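PDB 1OXX: glucose import ATP-binding protein GlcV from Sulfolobus solfataricus, which hydrolyses ATP to power glucose uptake as the energy-coupling subunit of the GlcSTUV ABC transporter. Local coordinates for residues G31-P39 / I204-V215; L228-Q236 / K344-K352. The protein carries 1 engineered substitution. One frame throughout, in Å; residues are numbered along the deposited sequence.

Interaction 1 of 2, residues G31-P39 / I204-V215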
ATOM      1  N   GLY A  31      11.720   0.747 -14.991  1.00  7.02           N
ATOM      2  CA  GLY A  31      10.343   0.594 -15.414  1.00  7.38           C
ATOM      3  C   GLY A  31       9.480  -0.226 -14.473  1.00  8.62           C
ATOM      4  O   GLY A  31       8.308  -0.498 -14.768  1.00 10.57           O
ATOM      5  N   GLU A  32      10.051  -0.628 -13.348  1.00  7.20           N
ATOM      6  CA  GLU A  32       9.310  -1.433 -12.387  1.00  6.41           C
ATOM      7  C   GLU A  32       8.296  -0.598 -11.606  1.00  8.08           C
ATOM      8  O   GLU A  32       8.520   0.571 -11.353  1.00  7.33           O
ATOM      9  CB  GLU A  32      10.278  -2.146 -11.436  1.00  6.43           C
ATOM     10  CG  GLU A  32       9.587  -3.111 -10.469  1.00  9.99           C
ATOM     11  CD  GLU A  32      10.554  -3.963  -9.661  1.00 12.36           C
ATOM     12  OE1 GLU A  32      11.684  -3.521  -9.406  1.00  9.38           O
ATOM     13  OE2 GLU A  32      10.173  -5.097  -9.272  1.00 12.82           O
ATOM     14  N   ARG A  33       7.161  -1.219 -11.271  1.00  7.47           N
ATOM     15  CA  ARG A  33       6.144  -0.643 -10.414  1.00  9.65           C
ATOM     16  C   ARG A  33       6.348  -1.271  -9.038  1.00  7.92           C
ATOM     17  O   ARG A  33       6.031  -2.450  -8.824  1.00  8.91           O
ATOM     18  CB  ARG A  33       4.747  -0.946 -10.962  1.00  9.63           C
ATOM     19  CG  ARG A  33       4.491  -0.342 -12.341  0.50 12.91           C
ATOM     20  CD  ARG A  33       3.136  -0.698 -12.943  0.50  5.89           C
ATOM     21  NE  ARG A  33       2.530  -1.871 -12.317  0.50 29.69           N
ATOM     22  CZ  ARG A  33       1.317  -2.329 -12.607  0.50 24.04           C
ATOM     23  NH1 ARG A  33       0.578  -1.727 -13.531  0.50 29.62           N
ATOM     24  NH2 ARG A  33       0.840  -3.393 -11.976  0.50 20.39           N
ATOM     25  N   PHE A  34       6.945  -0.496  -8.145  1.00  5.96           N
ATOM     26  CA  PHE A  34       7.288  -0.940  -6.812  1.00  6.84           C
ATOM     27  C   PHE A  34       6.464  -0.223  -5.767  1.00  7.26           C
ATOM     28  O   PHE A  34       6.265   0.981  -5.837  1.00  8.56           O
ATOM     29  CB  PHE A  34       8.771  -0.712  -6.536  1.00  9.21           C
ATOM     30  CG  PHE A  34       9.297  -1.482  -5.372  1.00  7.55           C
ATOM     31  CD1 PHE A  34       9.786  -2.763  -5.543  1.00  8.45           C
ATOM     32  CD2 PHE A  34       9.317  -0.941  -4.110  1.00  8.76           C
ATOM     33  CE1 PHE A  34      10.264  -3.470  -4.488  1.00  9.19           C
ATOM     34  CE2 PHE A  34       9.793  -1.667  -3.035  1.00 11.43           C
ATOM     35  CZ  PHE A  34      10.269  -2.929  -3.236  1.00 10.53           C
ATOM     36  N   GLY A  35       5.984  -0.970  -4.796  1.00  6.99           N
ATOM     37  CA  GLY A  35       5.249  -0.373  -3.703  1.00  5.39           C
ATOM     38  C   GLY A  35       5.873  -0.615  -2.340  1.00  8.00           C
ATOM     39  O   GLY A  35       6.627  -1.564  -2.143  1.00  8.30           O
ATOM     40  N   ILE A  36       5.556   0.270  -1.398  1.00  6.81           N
ATOM     41  CA  ILE A  36       5.923   0.087  -0.006  1.00  7.53           C
ATOM     42  C   ILE A  36       4.654   0.183   0.855  1.00  7.64           C
ATOM     43  O   ILE A  36       3.864   1.142   0.720  1.00  9.06           O
ATOM     44  CB  ILE A  36       6.957   1.153   0.458  1.00 10.30           C
ATOM     45  CG1 ILE A  36       8.280   1.057  -0.320  1.00 14.78           C
ATOM     46  CG2 ILE A  36       7.223   1.011   1.917  1.00 15.18           C
ATOM     47  CD1 ILE A  36       9.171  -0.064   0.124  1.00 23.19           C
ATOM     48  N   LEU A  37       4.452  -0.828   1.698  1.00  5.05           N
ATOM     49  CA  LEU A  37       3.385  -0.889   2.687  1.00  6.66           C
ATOM     50  C   LEU A  37       4.010  -0.888   4.079  1.00  8.55           C
ATOM     51  O   LEU A  37       5.106  -1.416   4.244  1.00  8.81           O
ATOM     52  CB  LEU A  37       2.606  -2.199   2.562  1.00 13.88           C
ATOM     53  CG  LEU A  37       1.661  -2.283   1.359  0.50 14.10           C
ATOM     54  CD1 LEU A  37       1.125  -3.708   1.181  0.50  8.73           C
ATOM     55  CD2 LEU A  37       0.516  -1.278   1.414  0.50  5.63           C
ATOM     56  N   GLY A  38       3.319  -0.339   5.090  1.00 12.66           N
ATOM     57  CA  GLY A  38       3.807  -0.362   6.465  1.00 12.32           C
ATOM     58  C   GLY A  38       2.959   0.425   7.461  1.00 13.33           C
ATOM     59  O   GLY A  38       2.165   1.249   7.039  1.00 15.63           O
ATOM     60  N   PRO A  39       3.130   0.168   8.759  1.00 13.76           N
ATOM     61  CA  PRO A  39       2.347   0.860   9.796  1.00  9.57           C
ATOM     62  C   PRO A  39       2.702   2.331   9.954  1.00 21.25           C
ATOM     63  O   PRO A  39       1.884   3.068  10.496  1.00 21.42           O
ATOM     64  CB  PRO A  39       2.726   0.125  11.095  1.00 14.37           C
ATOM     65  CG  PRO A  39       3.437  -1.106  10.671  1.00 24.44           C
ATOM     66  CD  PRO A  39       4.059  -0.814   9.341  1.00 13.86           C
ATOM     67  N   ILE A 204      -1.668  -0.682  -3.483  1.00  7.02           N
ATOM     68  CA  ILE A 204      -0.612  -1.635  -3.829  1.00  8.32           C
ATOM     69  C   ILE A 204      -1.100  -2.665  -4.847  1.00  7.91           C
ATOM     70  O   ILE A 204      -0.452  -2.920  -5.858  1.00  8.28           O
ATOM     71  CB  ILE A 204      -0.169  -2.375  -2.545  1.00 11.80           C
ATOM     72  CG1 ILE A 204       0.514  -1.412  -1.589  1.00 26.05           C
ATOM     73  CG2 ILE A 204       0.735  -3.564  -2.859  1.00  9.51           C
ATOM     74  CD1 ILE A 204       1.677  -0.748  -2.175  1.00 15.97           C
ATOM     75  N   PHE A 205      -2.238  -3.279  -4.582  1.00  5.63           N
ATOM     76  CA  PHE A 205      -2.740  -4.295  -5.503  1.00  5.75           C
ATOM     77  C   PHE A 205      -3.043  -3.732  -6.884  1.00  8.10           C
ATOM     78  O   PHE A 205      -2.890  -4.426  -7.897  1.00  8.71           O
ATOM     79  CB  PHE A 205      -3.960  -4.992  -4.922  1.00  7.05           C
ATOM     80  CG  PHE A 205      -3.602  -6.108  -3.989  1.00  4.77           C
ATOM     81  CD1 PHE A 205      -3.590  -5.903  -2.623  1.00 11.15           C
ATOM     82  CD2 PHE A 205      -3.208  -7.343  -4.476  1.00  9.68           C
ATOM     83  CE1 PHE A 205      -3.229  -6.922  -1.750  1.00 15.05           C
ATOM     84  CE2 PHE A 205      -2.849  -8.354  -3.622  1.00  9.90           C
ATOM     85  CZ  PHE A 205      -2.851  -8.145  -2.250  1.00  6.11           C
ATOM     86  N   ALA A 206      -3.482  -2.485  -6.919  1.00  8.82           N
ATOM     87  CA  ALA A 206      -3.880  -1.887  -8.171  1.00 10.86           C
ATOM     88  C   ALA A 206      -2.694  -1.535  -9.029  1.00  8.73           C
ATOM     89  O   ALA A 206      -2.746  -1.686 -10.252  1.00 15.86           O
ATOM     90  CB  ALA A 206      -4.713  -0.643  -7.908  1.00  9.93           C
ATOM     91  N   ILE A 207      -1.610  -1.090  -8.397  1.00  8.02           N
ATOM     92  CA  ILE A 207      -0.511  -0.489  -9.138  1.00 11.05           C
ATOM     93  C   ILE A 207       0.842  -1.174  -9.080  1.00 10.93           C
ATOM     94  O   ILE A 207       1.601  -1.100 -10.037  1.00 17.16           O
ATOM     95  CB  ILE A 207      -0.322   0.958  -8.630  1.00 15.80           C
ATOM     96  CG1 ILE A 207      -1.529   1.819  -9.003  1.00 17.40           C
ATOM     97  CG2 ILE A 207       0.938   1.567  -9.200  1.00 20.17           C
ATOM     98  CD1 ILE A 207      -1.620   3.113  -8.200  1.00 22.50           C
ATOM     99  N   ALA A 208       1.157  -1.825  -7.964  1.00  7.08           N
ATOM    100  CA  ALA A 208       2.493  -2.351  -7.759  1.00  7.57           C
ATOM    101  C   ALA A 208       2.649  -3.795  -8.188  1.00  8.09           C
ATOM    102  O   ALA A 208       1.766  -4.613  -7.940  1.00  9.92           O
ATOM    103  CB  ALA A 208       2.860  -2.205  -6.287  1.00  8.61           C
ATOM    104  N   ASP A 209       3.769  -4.115  -8.824  1.00  7.91           N
ATOM    105  CA  ASP A 209       4.048  -5.507  -9.176  1.00  7.30           C
ATOM    106  C   ASP A 209       4.936  -6.225  -8.170  1.00  7.03           C
ATOM    107  O   ASP A 209       4.969  -7.468  -8.113  1.00  7.58           O
ATOM    108  CB  ASP A 209       4.659  -5.584 -10.556  1.00 13.04           C
ATOM    109  CG  ASP A 209       3.687  -5.188 -11.619  1.00 15.35           C
ATOM    110  OD1 ASP A 209       2.482  -5.523 -11.493  1.00 15.67           O
ATOM    111  OD2 ASP A 209       4.019  -4.514 -12.602  1.00 16.27           O
ATOM    112  N   ARG A 210       5.675  -5.456  -7.389  1.00  6.86           N
ATOM    113  CA  ARG A 210       6.507  -5.980  -6.336  1.00  5.55           C
ATOM    114  C   ARG A 210       6.367  -4.986  -5.200  1.00  7.57           C
ATOM    115  O   ARG A 210       6.296  -3.772  -5.446  1.00  7.91           O
ATOM    116  CB  ARG A 210       7.967  -6.146  -6.783  1.00  8.94           C
ATOM    117  CG  ARG A 210       8.832  -6.905  -5.816  1.00  8.51           C
ATOM    118  CD  ARG A 210      10.183  -7.414  -6.389  1.00  8.48           C
ATOM    119  NE  ARG A 210      10.993  -6.320  -6.920  1.00  8.75           N
ATOM    120  CZ  ARG A 210      12.182  -5.942  -6.458  1.00  8.61           C
ATOM    121  NH1 ARG A 210      12.793  -6.589  -5.470  1.00  7.95           N
ATOM    122  NH2 ARG A 210      12.772  -4.893  -7.011  1.00  9.58           N
ATOM    123  N   VAL A 211       6.280  -5.493  -3.975  1.00  6.24           N
ATOM    124  CA  VAL A 211       6.075  -4.652  -2.811  1.00  6.86           C
ATOM    125  C   VAL A 211       6.978  -5.051  -1.671  1.00  6.49           C
ATOM    126  O   VAL A 211       7.243  -6.235  -1.446  1.00  7.02           O
ATOM    127  CB  VAL A 211       4.637  -4.782  -2.274  1.00  8.86           C
ATOM    128  CG1 VAL A 211       3.878  -6.102  -2.572  0.50  9.89           C
ATOM    129  CG2 VAL A 211       4.292  -3.915  -1.037  0.50  1.40           C
ATOM    130  N   GLY A 212       7.479  -4.039  -0.971  1.00  5.82           N
ATOM    131  CA  GLY A 212       8.223  -4.252   0.239  1.00  6.03           C
ATOM    132  C   GLY A 212       7.386  -3.775   1.410  1.00  6.68           C
ATOM    133  O   GLY A 212       6.628  -2.794   1.315  1.00  7.64           O
ATOM    134  N   VAL A 213       7.492  -4.488   2.516  1.00  5.50           N
ATOM    135  CA  VAL A 213       6.760  -4.127   3.707  1.00  4.64           C
ATOM    136  C   VAL A 213       7.717  -3.651   4.785  1.00  5.28           C
ATOM    137  O   VAL A 213       8.664  -4.353   5.160  1.00  7.64           O
ATOM    138  CB  VAL A 213       5.962  -5.318   4.224  1.00  7.07           C
ATOM    139  CG1 VAL A 213       5.143  -4.912   5.423  1.00  7.63           C
ATOM    140  CG2 VAL A 213       5.080  -5.852   3.113  1.00 10.60           C
ATOM    141  N   LEU A 214       7.445  -2.455   5.289  1.00  5.61           N
ATOM    142  CA  LEU A 214       8.270  -1.814   6.305  1.00  5.21           C
ATOM    143  C   LEU A 214       7.628  -1.913   7.694  1.00 10.16           C
ATOM    144  O   LEU A 214       6.504  -1.443   7.881  1.00 13.91           O
ATOM    145  CB  LEU A 214       8.437  -0.328   5.976  1.00  9.52           C
ATOM    146  CG  LEU A 214       9.720   0.108   5.258  0.50 25.06           C
ATOM    147  CD1 LEU A 214      10.419  -1.067   4.600  0.50 22.35           C
ATOM    148  CD2 LEU A 214       9.460   1.228   4.250  0.50 20.07           C
ATOM    149  N   VAL A 215       8.344  -2.501   8.648  1.00  9.03           N
ATOM    150  CA  VAL A 215       7.873  -2.590  10.030  1.00  9.59           C
ATOM    151  C   VAL A 215       9.005  -2.115  10.937  1.00  7.67           C
ATOM    152  O   VAL A 215      10.110  -2.619  10.862  1.00  9.79           O
ATOM    153  CB  VAL A 215       7.470  -4.018  10.419  1.00  9.65           C
ATOM    154  CG1 VAL A 215       7.032  -4.083  11.886  1.00 12.45           C
ATOM    155  CG2 VAL A 215       6.355  -4.543   9.510  1.00 12.66           C
TER
HETATM  156  O   HOH W   1       6.477  -3.692 -12.851  1.00 18.92           O
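The guanidinium of Arg-210 is met on one face by CE1 of the Phe-34 ring, centred on it at 3.7 Å from Arg-210 CZ, and at its edge by the Glu-32 carboxylate. Ring and guanidinium planes stand 73° apart, so the ring meets the guanidinium steeply rather than lying flat on it. The Phe-34 ring in turn carries Arg-210 O over one face, toward the rim, with Ile-36 CD1 and Arg-210 NE in its plane at the edge. Glu-32 is gripped side-on: Arg-210 NE reaches OE2 at 2.8 Å and NH2 reaches OE1 at 3.0 Å, both nearly straight and on the syn side of a carboxylate turned 16° from the guanidinium. With CG anti to the backbone N (chi1 -170°), the Arg-210 chain then bends at chi3 to present this edge; its NH2 also bonds Asn-27 O.

Strands 33-37 and 210-215 run parallel, their axes 4.6 Å apart, as neighbours in the mixed sheet of the P-loop ATPase core; Gly-38 fits the first glycine of the Walker A sequence that leads to the inferred ATP-binding residues. After Asp-209 N bonds Arg-33 O (2.8 Å), the ladder runs from Gly-35 N to Arg-210 O (2.9 Å) through Leu-214 N to Leu-37 O (2.8 Å). A water joins Asp-209 OD2 to Arg-33 N. Ala-208 CB packs on the Gly-35 backbone, 3.7 Å from Gly-35 N.

Interaction 2 of 2, residues L228-Q236 / K344-K352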
ATOM      1  N   LEU A 228       2.748 -11.937  -0.730  1.00  6.05           N
ATOM      2  CA  LEU A 228       2.648 -11.427   0.630  1.00  7.35           C
ATOM      3  C   LEU A 228       1.284 -11.754   1.206  1.00  4.18           C
ATOM      4  O   LEU A 228       1.164 -12.024   2.406  1.00  5.66           O
ATOM      5  CB  LEU A 228       2.871  -9.912   0.706  1.00  6.31           C
ATOM      6  CG  LEU A 228       4.337  -9.503   0.905  1.00 19.48           C
ATOM      7  CD1 LEU A 228       5.146  -9.935  -0.279  1.00 22.46           C
ATOM      8  CD2 LEU A 228       4.466  -8.009   1.142  1.00 30.03           C
ATOM      9  N   TYR A 229       0.247 -11.696   0.370  1.00  5.00           N
ATOM     10  CA  TYR A 229      -1.112 -11.957   0.827  1.00  4.91           C
ATOM     11  C   TYR A 229      -1.306 -13.403   1.300  1.00  4.89           C
ATOM     12  O   TYR A 229      -1.893 -13.659   2.363  1.00  5.01           O
ATOM     13  CB  TYR A 229      -2.080 -11.673  -0.319  1.00  5.94           C
ATOM     14  CG  TYR A 229      -3.535 -11.536   0.091  1.00  4.10           C
ATOM     15  CD1 TYR A 229      -3.993 -10.385   0.677  1.00  5.47           C
ATOM     16  CD2 TYR A 229      -4.441 -12.553  -0.131  1.00  5.71           C
ATOM     17  CE1 TYR A 229      -5.315 -10.236   1.021  1.00  5.13           C
ATOM     18  CE2 TYR A 229      -5.764 -12.423   0.229  1.00  4.35           C
ATOM     19  CZ  TYR A 229      -6.193 -11.262   0.804  1.00  5.00           C
ATOM     20  OH  TYR A 229      -7.508 -11.062   1.162  1.00  6.73           O
ATOM     21  N   ASP A 230      -0.819 -14.352   0.509  1.00  5.47           N
ATOM     22  CA  ASP A 230      -1.019 -15.759   0.809  1.00  4.38           C
ATOM     23  C   ASP A 230       0.104 -16.369   1.644  1.00  6.73           C
ATOM     24  O   ASP A 230      -0.136 -17.325   2.392  1.00  8.14           O
ATOM     25  CB  ASP A 230      -1.171 -16.554  -0.484  1.00  4.95           C
ATOM     26  CG  ASP A 230      -2.492 -16.309  -1.167  1.00 11.95           C
ATOM     27  OD1 ASP A 230      -3.471 -15.887  -0.498  1.00  9.41           O
ATOM     28  OD2 ASP A 230      -2.626 -16.516  -2.397  1.00 13.57           O
ATOM     29  N   ASN A 231       1.308 -15.814   1.544  1.00  6.07           N
ATOM     30  CA  ASN A 231       2.467 -16.334   2.277  1.00  4.56           C
ATOM     31  C   ASN A 231       3.188 -15.243   3.077  1.00  6.14           C
ATOM     32  O   ASN A 231       4.384 -15.003   2.898  1.00  6.07           O
ATOM     33  CB  ASN A 231       3.415 -17.027   1.303  1.00 10.09           C
ATOM     34  CG  ASN A 231       2.745 -18.169   0.580  1.00 12.58           C
ATOM     35  OD1 ASN A 231       2.323 -19.142   1.204  1.00 19.01           O
ATOM     36  ND2 ASN A 231       2.614 -18.045  -0.735  1.00 25.46           N
ATOM     37  N   PRO A 232       2.470 -14.589   3.972  1.00  3.63           N
ATOM     38  CA  PRO A 232       3.106 -13.538   4.776  1.00  3.67           C
ATOM     39  C   PRO A 232       4.096 -14.129   5.765  1.00  4.37           C
ATOM     40  O   PRO A 232       3.842 -15.188   6.340  1.00  7.76           O
ATOM     41  CB  PRO A 232       1.941 -12.898   5.519  1.00  5.39           C
ATOM     42  CG  PRO A 232       0.874 -13.974   5.554  1.00  4.04           C
ATOM     43  CD  PRO A 232       1.044 -14.752   4.278  1.00  5.50           C
ATOM     44  N   VAL A 233       5.186 -13.410   6.016  1.00  3.79           N
ATOM     45  CA  VAL A 233       6.234 -13.927   6.890  1.00  4.93           C
ATOM     46  C   VAL A 233       5.859 -13.830   8.357  1.00  5.06           C
ATOM     47  O   VAL A 233       6.445 -14.514   9.205  1.00  7.49           O
ATOM     48  CB  VAL A 233       7.569 -13.190   6.633  1.00  6.18           C
ATOM     49  CG1 VAL A 233       7.522 -11.793   7.180  1.00  7.13           C
ATOM     50  CG2 VAL A 233       8.756 -13.958   7.230  1.00 13.17           C
ATOM     51  N   SER A 234       4.863 -13.009   8.654  1.00  5.17           N
ATOM     52  CA  SER A 234       4.436 -12.773  10.022  1.00  5.47           C
ATOM     53  C   SER A 234       2.987 -12.372  10.028  1.00  5.86           C
ATOM     54  O   SER A 234       2.438 -11.985   9.004  1.00  5.40           O
ATOM     55  CB  SER A 234       5.251 -11.643  10.647  1.00  6.68           C
ATOM     56  OG  SER A 234       4.942 -10.379  10.040  1.00  8.51           O
ATOM     57  N   ILE A 235       2.349 -12.434  11.191  1.00  7.71           N
ATOM     58  CA  ILE A 235       0.957 -12.013  11.271  1.00  6.02           C
ATOM     59  C   ILE A 235       0.838 -10.496  11.030  1.00  7.45           C
ATOM     60  O   ILE A 235      -0.166 -10.021  10.487  1.00  7.81           O
ATOM     61  CB  ILE A 235       0.281 -12.460  12.608  1.00  9.16           C
ATOM     62  CG1 ILE A 235      -1.243 -12.373  12.494  1.00  8.12           C
ATOM     63  CG2 ILE A 235       0.788 -11.639  13.801  1.00  9.49           C
ATOM     64  CD1 ILE A 235      -1.870 -13.338  11.519  1.00  9.87           C
ATOM     65  N   GLN A 236       1.871  -9.742  11.400  1.00  6.28           N
ATOM     66  CA  GLN A 236       1.853  -8.304  11.133  1.00  9.91           C
ATOM     67  C   GLN A 236       1.857  -8.021   9.635  1.00  6.77           C
ATOM     68  O   GLN A 236       1.098  -7.186   9.152  1.00  8.08           O
ATOM     69  CB  GLN A 236       3.000  -7.558  11.804  1.00 10.95           C
ATOM     70  CG  GLN A 236       2.845  -6.057  11.614  1.00 21.19           C
ATOM     71  CD  GLN A 236       3.573  -5.222  12.642  1.00 30.00           C
ATOM     72  OE1 GLN A 236       3.226  -4.053  12.851  1.00 24.40           O
ATOM     73  NE2 GLN A 236       4.584  -5.801  13.277  1.00 20.50           N
ATOM     74  N   LYS A 344      -8.617 -25.075   4.261  1.00  8.78           N
ATOM     75  CA  LYS A 344      -7.437 -25.669   4.885  1.00  7.48           C
ATOM     76  C   LYS A 344      -6.106 -25.105   4.416  1.00  7.85           C
ATOM     77  O   LYS A 344      -5.220 -24.829   5.236  1.00  8.35           O
ATOM     78  CB  LYS A 344      -7.454 -27.169   4.673  1.00  7.43           C
ATOM     79  CG  LYS A 344      -6.276 -27.895   5.308  1.00  7.14           C
ATOM     80  CD  LYS A 344      -6.376 -29.391   4.993  1.00 15.30           C
ATOM     81  CE  LYS A 344      -5.166 -30.172   5.496  1.00 25.38           C
ATOM     82  NZ  LYS A 344      -5.266 -30.504   6.943  1.00 20.54           N
ATOM     83  N   ASP A 345      -5.966 -24.933   3.108  1.00  6.13           N
ATOM     84  CA  ASP A 345      -4.707 -24.467   2.555  1.00  6.24           C
ATOM     85  C   ASP A 345      -4.471 -22.994   2.791  1.00  8.94           C
ATOM     86  O   ASP A 345      -3.382 -22.491   2.478  1.00 10.76           O
ATOM     87  CB  ASP A 345      -4.574 -24.800   1.066  1.00  8.95           C
ATOM     88  CG  ASP A 345      -5.552 -24.052   0.195  1.00 22.77           C
ATOM     89  OD1 ASP A 345      -6.412 -23.319   0.727  1.00 26.14           O
ATOM     90  OD2 ASP A 345      -5.531 -24.138  -1.057  1.00 35.49           O
ATOM     91  N   LYS A 346      -5.451 -22.307   3.383  1.00  6.30           N
ATOM     92  CA  LYS A 346      -5.299 -20.878   3.641  1.00  6.93           C
ATOM     93  C   LYS A 346      -5.071 -20.581   5.120  1.00  6.07           C
ATOM     94  O   LYS A 346      -4.949 -19.418   5.499  1.00  7.22           O
ATOM     95  CB  LYS A 346      -6.501 -20.088   3.133  1.00  7.33           C
ATOM     96  CG  LYS A 346      -6.777 -20.230   1.665  1.00  8.72           C
ATOM     97  CD  LYS A 346      -5.738 -19.499   0.853  1.00 10.51           C
ATOM     98  CE  LYS A 346      -6.023 -19.645  -0.637  1.00 16.87           C
ATOM     99  NZ  LYS A 346      -5.052 -18.894  -1.444  1.00 19.50           N
ATOM    100  N   ILE A 347      -4.978 -21.598   5.960  1.00  6.56           N
ATOM    101  CA  ILE A 347      -4.653 -21.352   7.348  1.00  7.15           C
ATOM    102  C   ILE A 347      -3.193 -20.944   7.456  1.00  7.61           C
ATOM    103  O   ILE A 347      -2.303 -21.640   6.950  1.00 10.34           O
ATOM    104  CB  ILE A 347      -4.865 -22.617   8.203  1.00  6.21           C
ATOM    105  CG1 ILE A 347      -6.307 -23.141   8.144  1.00  5.79           C
ATOM    106  CG2 ILE A 347      -4.389 -22.365   9.627  1.00 10.30           C
ATOM    107  CD1 ILE A 347      -6.468 -24.572   8.652  1.00  7.43           C
ATOM    108  N   LYS A 348      -2.940 -19.800   8.070  1.00  4.37           N
ATOM    109  CA  LYS A 348      -1.585 -19.346   8.327  1.00  5.85           C
ATOM    110  C   LYS A 348      -1.288 -19.595   9.789  1.00  6.67           C
ATOM    111  O   LYS A 348      -2.159 -19.432  10.650  1.00  7.64           O
ATOM    112  CB  LYS A 348      -1.432 -17.880   7.993  1.00  6.93           C
ATOM    113  CG  LYS A 348      -1.685 -17.589   6.522  1.00  7.79           C
ATOM    114  CD  LYS A 348      -2.287 -16.234   6.339  1.00 10.33           C
ATOM    115  CE  LYS A 348      -2.582 -15.882   4.869  1.00  8.15           C
ATOM    116  NZ  LYS A 348      -3.561 -16.733   4.149  1.00  9.07           N
ATOM    117  N   VAL A 349      -0.077 -20.039  10.076  1.00  6.81           N
ATOM    118  CA  VAL A 349       0.282 -20.320  11.457  1.00  6.05           C
ATOM    119  C   VAL A 349       1.686 -19.832  11.733  1.00  6.41           C
ATOM    120  O   VAL A 349       2.569 -19.931  10.873  1.00  7.78           O
ATOM    121  CB  VAL A 349       0.095 -21.828  11.802  1.00  7.63           C
ATOM    122  CG1 VAL A 349       1.085 -22.695  11.056  1.00  7.74           C
ATOM    123  CG2 VAL A 349       0.197 -22.063  13.310  1.00  8.24           C
ATOM    124  N   PHE A 350       1.847 -19.241  12.910  1.00  5.70           N
ATOM    125  CA  PHE A 350       3.125 -18.690  13.368  1.00  6.21           C
ATOM    126  C   PHE A 350       3.389 -19.074  14.807  1.00  7.16           C
ATOM    127  O   PHE A 350       2.456 -19.275  15.594  1.00  7.92           O
ATOM    128  CB  PHE A 350       3.117 -17.164  13.273  1.00  7.88           C
ATOM    129  CG  PHE A 350       2.679 -16.645  11.931  1.00 10.13           C
ATOM    130  CD1 PHE A 350       1.348 -16.323  11.698  1.00  8.62           C
ATOM    131  CD2 PHE A 350       3.591 -16.513  10.904  1.00  8.83           C
ATOM    132  CE1 PHE A 350       0.947 -15.878  10.476  1.00 11.77           C
ATOM    133  CE2 PHE A 350       3.191 -16.063   9.681  1.00  8.69           C
ATOM    134  CZ  PHE A 350       1.870 -15.736   9.469  1.00  7.57           C
ATOM    135  N   GLU A 351       4.662 -19.187  15.160  1.00 12.68           N
ATOM    136  CA  GLU A 351       5.013 -19.481  16.539  1.00 11.73           C
ATOM    137  C   GLU A 351       4.671 -18.264  17.375  1.00 15.46           C
ATOM    138  O   GLU A 351       4.864 -17.135  16.941  1.00 16.87           O
ATOM    139  CB  GLU A 351       6.512 -19.773  16.675  1.00 13.22           C
ATOM    140  CG  GLU A 351       6.949 -21.054  15.996  1.00  9.58           C
ATOM    141  CD  GLU A 351       8.421 -21.347  16.192  1.00 29.79           C
ATOM    142  OE1 GLU A 351       9.001 -22.062  15.347  1.00 25.44           O
ATOM    143  OE2 GLU A 351       8.992 -20.866  17.192  1.00 29.10           O
ATOM    144  N   LYS A 352       4.153 -18.485  18.572  1.00 14.14           N
ATOM    145  CA  LYS A 352       3.955 -17.385  19.492  1.00 15.97           C
ATOM    146  C   LYS A 352       5.228 -17.307  20.331  1.00 25.51           C
ATOM    147  O   LYS A 352       5.567 -18.270  21.022  1.00 23.33           O
ATOM    148  CB  LYS A 352       2.730 -17.618  20.371  1.00 21.30           C
ATOM    149  CG  LYS A 352       2.647 -16.698  21.584  1.00 27.11           C
ATOM    150  CD  LYS A 352       2.037 -15.356  21.244  1.00 30.19           C
ATOM    151  CE  LYS A 352       1.900 -14.492  22.491  1.00 41.41           C
ATOM    152  NZ  LYS A 352       1.310 -15.247  23.639  1.00 38.22           N
TER
HETATM  153  O   HOH W   2      -4.574 -15.344   2.002  1.00  9.66           O
HETATM  154  O   HOH W   3      -2.324 -18.885   2.992  1.00 17.23           O
HETATM  155  O   HOH W   4      -6.051 -16.169  -1.260  1.00 20.69           O
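Segment 344-352 passes alongside the turn between helices 225-230 and 235-241 without a direct hydrogen bond, the CA atoms coming no nearer than 6.9 Å, between Ser-234 and Phe-350. The Phe-350 ring lies against the backbone at the start of helix 235-241: Ile-235 N sits 3.7 Å above the ring plane, over its centre, and Ser-234 C over the same face toward the rim. Pro-232 O approaches the ring edge in its plane, 3.5 Å from Phe-350 CE2, while Ile-235 CD1 adds an apolar contact at CE1. Phe-350 CG stands anti to the carbonyl carbon (chi1 -51°), and the ring extends from a CB already directed at the turn. Replacing the ring of Phe-350 by an alanine's methyl is likely to uncover the Ser-234 to Ile-235 backbone and open a gap beside Pro-232.

Lys-348 crosses Pro-232 at about a right angle, its CE 3.8 Å from Pro-232 CD. Bends at chi2 and chi4 carry NZ to the end of helix 225-230, where one water relays it to Asp-230 O; a second lies within bonding distance of Tyr-229 O and Asp-230 OD1, though it cannot donate to every acceptor around it. NZ also makes a weak bond to Lys-346 O, and Tyr-229 O has a further partner in Arg-277. Lys-346 NZ stands nearly equidistant from both Asp-230 carboxylate oxygens, in a long salt bridge of 3.5 Å to OD1, supplemented by a water bonded to NZ (2.9 Å) and OD1 (2.7 Å). Ser-234 N-caps helix 235-241 (OG to Val-237 N), so Phe-350 packs on a capped helix start; its strand 348-351 belongs to the C-terminal region, assigned to an OB-clan family, consistent with an interface between the ATPase and C-terminal domains.

Overall arrangement
From the N terminus, strand 33-37 is joined by residues 204-215, closing interaction 1 and enclosing 164 residues that include most of the helices and three of the six strands of the mixed sheet. The chain then passes strand 218-223 and helix 225-230, and segment 228-236 opens interaction 2, which closes at 344-352 after a 107-residue, mainly strand-built excursion. The two loops follow in series, neither nesting nor crossing. Their centres lie 19 Å apart, yet side chains meet between them: Val-215 and Pro-39 pack on Gln-236, and Phe-205 on Tyr-229. Helices 225-230 and 235-241 thus lie between the nucleotide-binding core and the C-terminal sheet.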